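Intracellular protein transport protein USO1 (Saccharomyces cerevisiae S288c, PDB 6LSU) tethers transport vesicles on the route from the endoplasmic reticulum to the Golgi complex, and has a globular head built of armadillo repeats. Local coordinates at residues T568-A573 with R577-Y582. Residues are numbered along the deposited sequence; the frame is centred on the assembly and turned at random.
Sequences TTSLTA and RIPISY
Ser-570 and Pro-579 meet where the loop after helix 559-568 folds back on the first turn of helix 577-590, inside ARM 9 of the globular head. The approach is close in the backbone too, with CA of Ser-570 and CA of Pro-579 5.4 Å apart. The proline ring lies against the serine backbone: CG of Pro-579 comes to 3.2 Å from O of Ser-570, an oxygen that also accepts the bond from N of Ala-573 closing a type I turn.

The serine hydroxyl sits between its own backbone N and carbonyl carbon (chi1 84°), and OG lies 3.4 Å from CA of Pro-579. From there it meets the Tyr-582 ring obliquely, 3.7 Å from CD2, yet it hydrogen-bonds back to O of Leu-567. With CG1 of Ile-578 beside the backbone N (chi1 -54°), its CG2 branch is the one that reaches CB of Ser-570, at 4.0 Å. At the far end of the turn, the methyl of Ala-573 packs on CD of Pro-579 at 4.3 Å.

Outside the pair, Ile-624 of helix 622-637 touches Pro-579, and Leu-517 of helix 514-528 touches Tyr-582.

No hydrogen bond joins the two segments. The two oxygens of the buried Ser-570 are satisfied within their own side, O by the turn and OG by the end of helix 559-568. The helix atoms nearest to them are carbons, CG and CA of Pro-579 and CD2 of Tyr-582, and the loop linking helix 559-568 to helix 577-590 is held to the latter here by van der Waals packing.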
ATOM      1  N   THR A 568      13.684  35.013   3.907  1.00 68.87           N
ATOM      2  CA  THR A 568      13.227  36.299   4.509  1.00 60.38           C
ATOM      3  C   THR A 568      12.097  36.836   3.645  1.00 59.78           C
ATOM      4  O   THR A 568      11.029  37.042   4.218  1.00 70.41           O
ATOM      5  CB  THR A 568      14.349  37.336   4.621  1.00 64.38           C
ATOM      6  OG1 THR A 568      15.002  37.543   3.363  1.00 58.75           O
ATOM      7  CG2 THR A 568      15.383  36.929   5.639  1.00 65.48           C
ATOM      8  N   THR A 569      12.276  36.893   2.314  1.00 53.68           N
ATOM      9  CA  THR A 569      11.176  37.208   1.362  1.00 55.17           C
ATOM     10  C   THR A 569       9.922  36.344   1.584  1.00 65.85           C
ATOM     11  O   THR A 569       8.870  36.714   1.032  1.00 74.61           O
ATOM     12  CB  THR A 569      11.599  36.996  -0.089  1.00 53.30           C
ATOM     13  OG1 THR A 569      12.806  37.687  -0.423  1.00 64.01           O
ATOM     14  CG2 THR A 569      10.542  37.409  -1.079  1.00 50.84           C
ATOM     15  N   SER A 570      10.035  35.184   2.247  1.00 73.87           N
ATOM     16  CA  SER A 570       8.962  34.151   2.315  1.00 78.33           C
ATOM     17  C   SER A 570       8.180  34.322   3.620  1.00 79.54           C
ATOM     18  O   SER A 570       7.145  33.683   3.786  1.00 75.75           O
ATOM     19  CB  SER A 570       9.512  32.732   2.176  1.00 78.52           C
ATOM     20  OG  SER A 570       9.994  32.181   3.418  1.00 76.26           O
ATOM     21  N   LEU A 571       8.679  35.144   4.534  1.00 85.47           N
ATOM     22  CA  LEU A 571       8.100  35.263   5.893  1.00 84.25           C
ATOM     23  C   LEU A 571       6.700  35.882   5.786  1.00 86.98           C
ATOM     24  O   LEU A 571       5.877  35.627   6.677  1.00 97.36           O
ATOM     25  CB  LEU A 571       9.063  36.083   6.746  1.00 78.11           C
ATOM     26  CG  LEU A 571      10.383  35.392   7.081  1.00 75.87           C
ATOM     27  CD1 LEU A 571      11.356  36.353   7.753  1.00 75.53           C
ATOM     28  CD2 LEU A 571      10.167  34.179   7.965  1.00 75.38           C
ATOM     29  N   THR A 572       6.405  36.529   4.659  1.00 89.64           N
ATOM     30  CA  THR A 572       5.130  37.232   4.368  1.00 93.77           C
ATOM     31  C   THR A 572       4.266  36.422   3.376  1.00 93.49           C
ATOM     32  O   THR A 572       3.402  37.028   2.752  1.00 95.04           O
ATOM     33  CB  THR A 572       5.455  38.649   3.856  1.00 92.76           C
ATOM     34  OG1 THR A 572       5.519  38.670   2.435  1.00 88.41           O
ATOM     35  CG2 THR A 572       6.786  39.183   4.335  1.00 92.90           C
ATOM     36  N   ALA A 573       4.466  35.105   3.223  1.00100.77           N
ATOM     37  CA  ALA A 573       3.830  34.281   2.155  1.00 97.20           C
ATOM     38  C   ALA A 573       2.473  33.708   2.601  1.00 92.72           C
ATOM     39  O   ALA A 573       2.310  33.340   3.812  1.00 68.61           O
ATOM     40  CB  ALA A 573       4.754  33.173   1.714  1.00100.35           C
ATOM     41  N   ARG A 577       3.640  26.870   4.523  1.00 75.86           N
ATOM     42  CA  ARG A 577       4.452  25.726   4.048  1.00 72.87           C
ATOM     43  C   ARG A 577       5.782  26.278   3.521  1.00 71.09           C
ATOM     44  O   ARG A 577       6.844  25.878   4.048  1.00 77.08           O
ATOM     45  CB  ARG A 577       3.636  24.948   3.014  1.00 78.95           C
ATOM     46  CG  ARG A 577       2.802  23.832   3.619  1.00 82.86           C
ATOM     47  CD  ARG A 577       1.916  23.170   2.594  1.00 88.98           C
ATOM     48  NE  ARG A 577       0.638  23.846   2.610  1.00 88.14           N
ATOM     49  CZ  ARG A 577      -0.410  23.462   3.313  1.00 91.32           C
ATOM     50  NH1 ARG A 577      -0.362  22.372   4.068  1.00 90.20           N
ATOM     51  NH2 ARG A 577      -1.518  24.174   3.235  1.00 95.25           N
ATOM     52  N   ILE A 578       5.708  27.265   2.625  1.00 58.94           N
ATOM     53  CA  ILE A 578       6.873  27.898   1.944  1.00 59.45           C
ATOM     54  C   ILE A 578       7.954  28.294   2.938  1.00 58.52           C
ATOM     55  O   ILE A 578       9.097  27.852   2.796  1.00 60.80           O
ATOM     56  CB  ILE A 578       6.381  29.065   1.080  1.00 55.75           C
ATOM     57  CG1 ILE A 578       5.292  28.580   0.137  1.00 59.55           C
ATOM     58  CG2 ILE A 578       7.533  29.730   0.357  1.00 53.10           C
ATOM     59  CD1 ILE A 578       4.986  29.522  -1.021  1.00 70.20           C
ATOM     60  N   PRO A 579       7.655  29.175   3.933  1.00 65.57           N
ATOM     61  CA  PRO A 579       8.604  29.524   4.996  1.00 60.55           C
ATOM     62  C   PRO A 579       9.104  28.338   5.823  1.00 56.29           C
ATOM     63  O   PRO A 579      10.280  28.312   6.131  1.00 60.97           O
ATOM     64  CB  PRO A 579       7.814  30.400   5.976  1.00 64.32           C
ATOM     65  CG  PRO A 579       6.628  30.894   5.197  1.00 67.10           C
ATOM     66  CD  PRO A 579       6.387  29.906   4.073  1.00 65.53           C
ATOM     67  N   ILE A 580       8.221  27.405   6.183  1.00 61.34           N
ATOM     68  CA  ILE A 580       8.594  26.204   7.017  1.00 64.41           C
ATOM     69  C   ILE A 580       9.632  25.371   6.243  1.00 60.75           C
ATOM     70  O   ILE A 580      10.628  24.864   6.845  1.00 57.85           O
ATOM     71  CB  ILE A 580       7.360  25.350   7.367  1.00 66.12           C
ATOM     72  CG1 ILE A 580       6.402  26.107   8.289  1.00 67.95           C
ATOM     73  CG2 ILE A 580       7.788  24.020   7.967  1.00 64.66           C
ATOM     74  CD1 ILE A 580       5.128  25.337   8.622  1.00 71.24           C
ATOM     75  N   SER A 581       9.454  25.293   4.928  1.00 53.03           N
ATOM     76  CA  SER A 581      10.303  24.453   4.069  1.00 58.14           C
ATOM     77  C   SER A 581      11.701  25.039   4.081  1.00 55.63           C
ATOM     78  O   SER A 581      12.606  24.299   4.509  1.00 53.68           O
ATOM     79  CB  SER A 581       9.706  24.303   2.702  1.00 61.60           C
ATOM     80  OG  SER A 581       8.502  23.561   2.785  1.00 58.23           O
ATOM     81  N   TYR A 582      11.866  26.321   3.712  1.00 60.69           N
ATOM     82  CA  TYR A 582      13.189  27.032   3.819  1.00 55.50           C
ATOM     83  C   TYR A 582      13.740  26.930   5.235  1.00 55.00           C
ATOM     84  O   TYR A 582      14.917  26.528   5.371  1.00 60.97           O
ATOM     85  CB  TYR A 582      13.108  28.511   3.463  1.00 50.27           C
ATOM     86  CG  TYR A 582      12.851  28.789   2.007  1.00 47.70           C
ATOM     87  CD1 TYR A 582      13.755  28.406   1.025  1.00 48.34           C
ATOM     88  CD2 TYR A 582      11.700  29.453   1.610  1.00 48.28           C
ATOM     89  CE1 TYR A 582      13.489  28.615  -0.327  1.00 50.53           C
ATOM     90  CE2 TYR A 582      11.423  29.710   0.273  1.00 52.39           C
ATOM     91  CZ  TYR A 582      12.325  29.284  -0.708  1.00 58.85           C
ATOM     92  OH  TYR A 582      12.056  29.570  -2.032  1.00 60.79           O
TER